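PDB 6HP2: putative polyketide synthase from Brevibacillus brevis, which catalyses, as the O-methyltransferase domain of a trans-AT polyketide synthase probably involved in bacillaene biosynthesis, what is probably S-adenosylmethionine-dependent methylation of a carrier-bound polyketide intermediate. Local coordinates for residues L261-A264 and V265-Y269; N306-K309 and L310-R314; T220-E223 and W224-L228. All coordinates share one frame; numbering follows the deposited sequence.

Contact 1: residues L261-A264 and V265-Y269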
loop_
_atom_site.group_PDB
_atom_site.type_symbol
_atom_site.label_atom_id
_atom_site.label_comp_id
_atom_site.label_asym_id
_atom_site.label_seq_id
_atom_site.Cartn_x
_atom_site.Cartn_y
_atom_site.Cartn_z
ATOM N N LEU A 261 15.079 7.167 -22.759
ATOM C CA LEU A 261 15.000 5.766 -22.375
ATOM C C LEU A 261 14.128 5.024 -23.378
ATOM O O LEU A 261 13.264 5.633 -24.031
ATOM C CB LEU A 261 14.397 5.585 -20.970
ATOM C CG LEU A 261 15.109 6.328 -19.859
ATOM C CD1 LEU A 261 14.404 6.073 -18.523
ATOM C CD2 LEU A 261 16.573 5.914 -19.816
ATOM N N PRO A 262 14.324 3.716 -23.526
ATOM C CA PRO A 262 13.500 2.954 -24.469
ATOM C C PRO A 262 12.027 3.173 -24.171
ATOM O O PRO A 262 11.613 3.302 -23.001
ATOM C CB PRO A 262 13.933 1.494 -24.232
ATOM C CG PRO A 262 15.337 1.602 -23.708
ATOM C CD PRO A 262 15.403 2.895 -22.926
ATOM N N LYS A 263 11.218 3.114 -25.230
ATOM C CA LYS A 263 9.772 3.241 -25.064
ATOM C C LYS A 263 9.255 2.343 -23.938
ATOM O O LYS A 263 8.547 2.804 -23.043
ATOM C CB LYS A 263 9.071 2.912 -26.379
ATOM C CG LYS A 263 7.592 3.177 -26.399
ATOM C CD LYS A 263 7.311 4.651 -26.133
ATOM C CE LYS A 263 5.852 5.002 -26.398
ATOM N NZ LYS A 263 5.526 6.374 -25.906
ATOM N N ALA A 264 9.622 1.059 -23.953
ATOM C CA ALA A 264 9.138 0.139 -22.934
ATOM C C ALA A 264 9.389 0.698 -21.538
ATOM O O ALA A 264 8.452 0.893 -20.753
ATOM C CB ALA A 264 9.801 -1.221 -23.090
ATOM N N VAL A 265 10.660 0.983 -21.228
ATOM C CA VAL A 265 11.022 1.594 -19.953
ATOM C C VAL A 265 10.235 2.877 -19.723
ATOM O O VAL A 265 9.760 3.146 -18.607
ATOM C CB VAL A 265 12.540 1.851 -19.905
ATOM C CG1 VAL A 265 12.903 2.685 -18.650
ATOM C CG2 VAL A 265 13.298 0.583 -19.931
ATOM N N GLN A 266 10.083 3.689 -20.774
ATOM C CA GLN A 266 9.395 4.975 -20.659
ATOM C C GLN A 266 7.921 4.795 -20.317
ATOM O O GLN A 266 7.339 5.633 -19.623
ATOM C CB GLN A 266 9.561 5.748 -21.979
ATOM C CG GLN A 266 9.082 7.142 -22.009
ATOM C CD GLN A 266 9.406 7.837 -23.322
ATOM O OE1 GLN A 266 10.252 7.373 -24.094
ATOM N NE2 GLN A 266 8.745 8.966 -23.578
ATOM N N ASP A 267 7.306 3.704 -20.772
ATOM C CA ASP A 267 5.867 3.544 -20.599
ATOM C C ASP A 267 5.505 3.184 -19.164
ATOM O O ASP A 267 4.466 3.618 -18.662
ATOM C CB ASP A 267 5.342 2.475 -21.558
ATOM C CG ASP A 267 5.251 2.967 -22.988
ATOM O OD1 ASP A 267 5.029 4.185 -23.181
ATOM O OD2 ASP A 267 5.404 2.136 -23.918
ATOM N N LEU A 268 6.335 2.383 -18.490
ATOM C CA LEU A 268 5.985 1.916 -17.157
ATOM C C LEU A 268 6.152 2.995 -16.088
ATOM O O LEU A 268 5.442 2.965 -15.072
ATOM C CB LEU A 268 6.825 0.695 -16.786
ATOM C CG LEU A 268 8.346 0.812 -16.693
ATOM C CD1 LEU A 268 8.767 1.487 -15.434
ATOM C CD2 LEU A 268 9.025 -0.587 -16.807
ATOM N N TYR A 269 7.060 3.953 -16.292
ATOM C CA TYR A 269 7.299 4.996 -15.300
ATOM C C TYR A 269 6.391 6.211 -15.473
ATOM O O TYR A 269 6.331 7.075 -14.570
ATOM C CB TYR A 269 8.764 5.463 -15.343
ATOM C CG TYR A 269 9.211 6.121 -14.058
ATOM C CD1 TYR A 269 9.514 5.373 -12.947
ATOM C CD2 TYR A 269 9.305 7.478 -13.962
ATOM C CE1 TYR A 269 9.875 5.978 -11.745
ATOM C CE2 TYR A 269 9.659 8.090 -12.793
ATOM C CZ TYR A 269 9.983 7.310 -11.681
ATOM O OH TYR A 269 10.358 7.888 -10.498
#
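Lys-263 turns CG anti to its own nitrogen (chi1 -172°) and then bends at chi2 (60°), a course that carries the chain up the helix to Asp-267; the aspartate meets it with CG anti to its carbonyl carbon (chi1 -75°). The two side chains pass each other at a slant, the lysine methylenes running beside the carboxylate before the ammonium arrives. CE of Lys-263 lies 3.4 Å from OD1 of Asp-267, and NZ of Lys-263 is 3.5 Å from the same oxygen, a rather stretched salt bridge between residues i and i+4. The other oxygen, OD2 of Asp-267, sits 3.5 Å from CG of Lys-263.

Two residues earlier in the chain, CD1 of Leu-261 meets CG1 of Val-265 at 3.7 Å, a small apolar contact. The main chain between them begins helix 263-281, with Pro-262 as N-cap residue; its carbonyl O accepts from N of Gln-266 at 2.7 Å, and its ring leaves it no amide hydrogen to donate. N of Asp-267 is shared, bonding to O of Lys-263 at 2.7 Å and to O of Ala-264 at 3.0 Å. It lies nearly in line with the C=O of Lys-263 but well above the carbonyl plane of Ala-264, and both bonds are bent at the hydrogen, as expected when one N-H serves two acceptors. A weak bond from N of Leu-268 to O of Ala-264 continues the turn.

Leu-261, just before the helix, and Leu-268 within it both touch Leu-64 of helix 59-64, while Lys-263 and Asp-267 lie at the surface. The length of the ion pair and its exposed setting suggest an attraction that is probably modest and screened by solvent, and the carboxylate near the helix N terminus would probably also gain from the helix dipole.

Contact 2: residues N306-K309 and L310-R314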
loop_
_atom_site.group_PDB
_atom_site.type_symbol
_atom_site.label_atom_id
_atom_site.label_comp_id
_atom_site.label_asym_id
_atom_site.label_seq_id
_atom_site.Cartn_x
_atom_site.Cartn_y
_atom_site.Cartn_z
ATOM N N ASN A 306 -16.380 8.113 9.595
ATOM C CA ASN A 306 -15.354 8.208 8.554
ATOM C C ASN A 306 -15.124 9.650 8.121
ATOM O O ASN A 306 -13.977 10.051 7.869
ATOM C CB ASN A 306 -15.755 7.322 7.394
ATOM C CG ASN A 306 -15.663 5.827 7.745
ATOM O OD1 ASN A 306 -14.994 5.423 8.710
ATOM N ND2 ASN A 306 -16.354 5.008 6.971
ATOM N N ALA A 307 -16.204 10.451 8.043
ATOM C CA ALA A 307 -16.055 11.825 7.607
ATOM C C ALA A 307 -15.222 12.607 8.608
ATOM O O ALA A 307 -14.418 13.457 8.223
ATOM C CB ALA A 307 -17.428 12.473 7.448
ATOM N N SER A 308 -15.425 12.348 9.903
ATOM C CA SER A 308 -14.663 13.018 10.952
ATOM C C SER A 308 -13.178 12.661 10.877
ATOM O O SER A 308 -12.295 13.516 11.051
ATOM C CB SER A 308 -15.248 12.618 12.332
ATOM O OG SER A 308 -14.470 13.129 13.384
ATOM N N LYS A 309 -12.872 11.384 10.685
ATOM C CA LYS A 309 -11.480 11.009 10.536
ATOM C C LYS A 309 -10.845 11.682 9.320
ATOM O O LYS A 309 -9.688 12.116 9.374
ATOM C CB LYS A 309 -11.378 9.482 10.396
ATOM C CG LYS A 309 -11.799 8.758 11.704
ATOM C CD LYS A 309 -10.680 8.891 12.731
ATOM C CE LYS A 309 -11.081 8.218 14.044
ATOM N NZ LYS A 309 -9.894 8.091 14.924
ATOM N N LEU A 310 -11.560 11.717 8.199
ATOM C CA LEU A 310 -10.973 12.293 6.986
ATOM C C LEU A 310 -10.860 13.818 7.040
ATOM O O LEU A 310 -10.087 14.394 6.257
ATOM C CB LEU A 310 -11.784 11.869 5.784
ATOM C CG LEU A 310 -11.585 10.402 5.365
ATOM C CD1 LEU A 310 -12.584 9.889 4.419
ATOM C CD2 LEU A 310 -10.230 10.185 4.761
ATOM N N SER A 311 -11.547 14.479 7.983
ATOM C CA SER A 311 -11.445 15.924 8.117
ATOM C C SER A 311 -10.188 16.319 8.872
ATOM O O SER A 311 -9.839 17.496 8.890
ATOM C CB SER A 311 -12.693 16.502 8.818
ATOM O OG SER A 311 -12.673 16.210 10.216
ATOM N N LYS A 312 -9.454 15.366 9.442
ATOM C CA LYS A 312 -8.245 15.696 10.221
ATOM C C LYS A 312 -7.254 14.541 10.092
ATOM O O LYS A 312 -6.873 13.856 11.030
ATOM C CB LYS A 312 -8.600 16.000 11.675
ATOM C CG LYS A 312 -9.415 14.954 12.363
ATOM C CD LYS A 312 -9.832 15.458 13.747
ATOM C CE LYS A 312 -10.265 14.321 14.653
ATOM N NZ LYS A 312 -11.486 13.640 14.155
ATOM N N LYS A 313 -6.811 14.300 8.872
ATOM C CA LYS A 313 -5.813 13.276 8.620
ATOM C C LYS A 313 -4.540 13.578 9.380
ATOM O O LYS A 313 -4.149 14.732 9.521
ATOM C CB LYS A 313 -5.555 13.252 7.111
ATOM C CG LYS A 313 -6.723 12.939 6.287
ATOM C CD LYS A 313 -6.346 12.869 4.796
ATOM C CE LYS A 313 -6.322 14.339 4.225
ATOM N NZ LYS A 313 -5.763 14.411 2.846
ATOM N N ARG A 314 -3.891 12.528 9.891
ATOM C CA ARG A 314 -2.694 12.748 10.689
ATOM C C ARG A 314 -1.534 12.959 9.748
ATOM O O ARG A 314 -1.359 12.161 8.838
ATOM C CB ARG A 314 -2.399 11.554 11.608
ATOM C CG ARG A 314 -3.562 11.233 12.559
ATOM C CD ARG A 314 -3.195 10.164 13.563
ATOM N NE ARG A 314 -2.077 10.578 14.404
ATOM C CZ ARG A 314 -1.583 9.846 15.398
ATOM N NH1 ARG A 314 -2.113 8.666 15.690
ATOM N NH2 ARG A 314 -0.564 10.301 16.103
HETATM O O HOH W 1 -7.922 11.602 11.660
#
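Ser-308 and Ser-311 meet where helix 299-310 runs out, a helix C terminus that leads through a short loop into edge strand 314-315 of the methyltransferase's mixed sheet. In the last turn the regular bonding weakens. N of Leu-310 still donates to O of Asn-306 at 3.0 Å, the usual i to i+4 bond, but N of Ser-311 makes only weak bonds to the carbonyl oxygens of Ala-307 and Ser-308.

Side chains take over at O of Ser-308. OG of Ser-311, placed between its own backbone N and carbonyl carbon (chi1 74°), folds back and donates to this oxygen at 2.8 Å. From the opposite face of the same carbonyl, NZ of Lys-312 approaches at 3.2 Å, well above the plane. These two donors compensate for the thin backbone bonding there, although Lys-312 is poorly ordered and its share is probably intermittent.

The next carbonyl, O of Lys-309, accepts from N of Lys-312 at 3.3 Å, again from above its plane. Other polar ends look beyond the turn: the Asn-306 amide pairs with the start of strand 233-240, OD1 accepting from N of Ile-235 and ND2 donating to O of Leu-233, while NZ of Lys-309 donates to O of Asp-236. Leu-310 packs inward on Ile-235 and Ile-238 of the same strand. A water closes the loop, donating to O of Lys-309 at 2.9 Å and to O of Lys-312 at 2.6 Å.

Contact 3: residues T220-E223 and W224-L228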
loop_
_atom_site.group_PDB
_atom_site.type_symbol
_atom_site.label_atom_id
_atom_site.label_comp_id
_atom_site.label_asym_id
_atom_site.label_seq_id
_atom_site.Cartn_x
_atom_site.Cartn_y
_atom_site.Cartn_z
ATOM N N THR A 220 -13.155 9.896 -4.536
ATOM C CA THR A 220 -13.124 11.107 -3.757
ATOM C C THR A 220 -13.225 10.812 -2.264
ATOM O O THR A 220 -13.546 9.706 -1.831
ATOM C CB THR A 220 -14.307 12.002 -4.145
ATOM O OG1 THR A 220 -15.518 11.327 -3.766
ATOM C CG2 THR A 220 -14.336 12.277 -5.658
ATOM N N VAL A 221 -13.060 11.870 -1.468
ATOM C CA VAL A 221 -13.302 11.773 -0.020
ATOM C C VAL A 221 -14.679 11.175 0.247
ATOM O O VAL A 221 -14.826 10.216 0.990
ATOM C CB VAL A 221 -13.180 13.165 0.625
ATOM C CG1 VAL A 221 -13.676 13.147 2.068
ATOM C CG2 VAL A 221 -11.726 13.657 0.520
ATOM N N GLN A 222 -15.718 11.767 -0.339
ATOM C CA GLN A 222 -17.061 11.327 -0.063
ATOM C C GLN A 222 -17.279 9.891 -0.510
ATOM O O GLN A 222 -17.986 9.130 0.161
ATOM C CB GLN A 222 -18.070 12.287 -0.734
ATOM C CG GLN A 222 -19.500 11.974 -0.355
ATOM C CD GLN A 222 -19.781 12.142 1.164
ATOM O OE1 GLN A 222 -19.198 12.997 1.840
ATOM N NE2 GLN A 222 -20.671 11.302 1.694
ATOM N N GLU A 223 -16.703 9.503 -1.645
ATOM C CA GLU A 223 -16.872 8.137 -2.119
ATOM C C GLU A 223 -16.177 7.143 -1.183
ATOM O O GLU A 223 -16.672 6.037 -0.978
ATOM C CB GLU A 223 -16.355 7.996 -3.581
ATOM C CG GLU A 223 -17.208 8.678 -4.596
ATOM C CD GLU A 223 -16.608 8.651 -6.012
ATOM O OE1 GLU A 223 -15.368 8.646 -6.146
ATOM O OE2 GLU A 223 -17.389 8.628 -6.973
ATOM N N TRP A 224 -15.027 7.513 -0.608
ATOM C CA TRP A 224 -14.346 6.627 0.327
ATOM C C TRP A 224 -15.145 6.443 1.604
ATOM O O TRP A 224 -15.285 5.324 2.114
ATOM C CB TRP A 224 -12.963 7.206 0.666
ATOM C CG TRP A 224 -11.866 6.746 -0.211
ATOM C CD1 TRP A 224 -11.140 7.486 -1.076
ATOM C CD2 TRP A 224 -11.251 5.451 -0.185
ATOM N NE1 TRP A 224 -10.133 6.726 -1.630
ATOM C CE2 TRP A 224 -10.189 5.468 -1.106
ATOM C CE3 TRP A 224 -11.525 4.270 0.517
ATOM C CZ2 TRP A 224 -9.396 4.343 -1.384
ATOM C CZ3 TRP A 224 -10.713 3.139 0.245
ATOM C CH2 TRP A 224 -9.663 3.206 -0.681
ATOM N N ILE A 225 -15.725 7.532 2.100
ATOM C CA ILE A 225 -16.579 7.475 3.274
ATOM C C ILE A 225 -17.693 6.459 3.078
ATOM O O ILE A 225 -17.955 5.599 3.939
ATOM C CB ILE A 225 -17.144 8.877 3.556
ATOM C CG1 ILE A 225 -16.023 9.795 4.044
ATOM C CG2 ILE A 225 -18.391 8.797 4.534
ATOM C CD1 ILE A 225 -16.481 11.292 4.133
ATOM N N GLU A 226 -18.397 6.581 1.968
ATOM C CA GLU A 226 -19.546 5.733 1.667
ATOM C C GLU A 226 -19.167 4.313 1.255
ATOM O O GLU A 226 -19.882 3.355 1.603
ATOM C CB GLU A 226 -20.372 6.409 0.583
ATOM C CG GLU A 226 -21.031 7.707 1.087
ATOM C CD GLU A 226 -21.660 8.555 -0.041
ATOM O OE1 GLU A 226 -21.679 8.145 -1.229
ATOM O OE2 GLU A 226 -22.069 9.677 0.278
ATOM N N LEU A 227 -18.077 4.170 0.510
ATOM C CA LEU A 227 -17.620 2.850 0.102
ATOM C C LEU A 227 -17.269 2.013 1.330
ATOM O O LEU A 227 -17.685 0.860 1.459
ATOM C CB LEU A 227 -16.406 2.976 -0.812
ATOM C CG LEU A 227 -15.665 1.685 -1.199
ATOM C CD1 LEU A 227 -16.606 0.803 -2.012
ATOM C CD2 LEU A 227 -14.399 2.009 -1.985
ATOM N N LEU A 228 -16.498 2.587 2.246
ATOM C CA LEU A 228 -16.137 1.874 3.463
ATOM C C LEU A 228 -17.363 1.607 4.318
ATOM O O LEU A 228 -17.588 0.469 4.709
ATOM C CB LEU A 228 -15.097 2.650 4.263
ATOM C CG LEU A 228 -13.793 2.883 3.555
ATOM C CD1 LEU A 228 -12.870 3.721 4.445
ATOM C CD2 LEU A 228 -13.083 1.582 3.189
#
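Gln-222 and Glu-226 are joined by an unusually short amide–carboxylate bond, NE2 of Gln-222 lying 2.6 Å from OE2 of Glu-226. The bond is nearly straight (170°) and stays in the amide plane, yet it reaches the carboxylate oxygen from above its plane, with the amide and carboxylate planes 69° apart. A bend at chi2 (63°) curls the glutamine along the helix toward its i+4 partner.

Beside it, CG1 of Val-221 and CD1 of Ile-225 lie side by side at 3.9 Å. Trp-224 turns inward: its CD1 edge is 3.4 Å from O of Thr-220, near the ring plane, and NE1 donates to O of Tyr-201. Phe-183, Phe-289 and residues of strand 194-203 pack on the indole, while Ile-225 packs on Ala-307 and Leu-310 of helix 299-310.

The helix start is secured by two reciprocal bonds. N of Glu-223 donates to OG1 of Thr-220 at 3.0 Å, and N of Thr-220 donates to OE1 of Glu-223, also at 3.0 Å. Together they make a classic capping box, here at the N terminus of helix 221-230, which packs on the Rossmann-like methyltransferase sheet.

From the N terminus, contact 3 (220-228) comes first, starting helix 221-230 just after strand 216-218. Contact 1 (261-269) follows at the start of helix 263-281, and contact 2 (306-314) ends helix 299-310. Each closes a local turn; they run in series, none nesting or crossing. Contacts 2 and 3 come together in space, their centres about 12 Å apart: CD1 of Leu-310 lies 3.5 Å from CG1 of Ile-225, so two helices distant in sequence pack together beside the sheet. Contact 1 stands apart on the opposite side of the chain's centre from contact 2, with about 22 Å between their nearest atoms, and belongs to the helical region that includes helix 59-64.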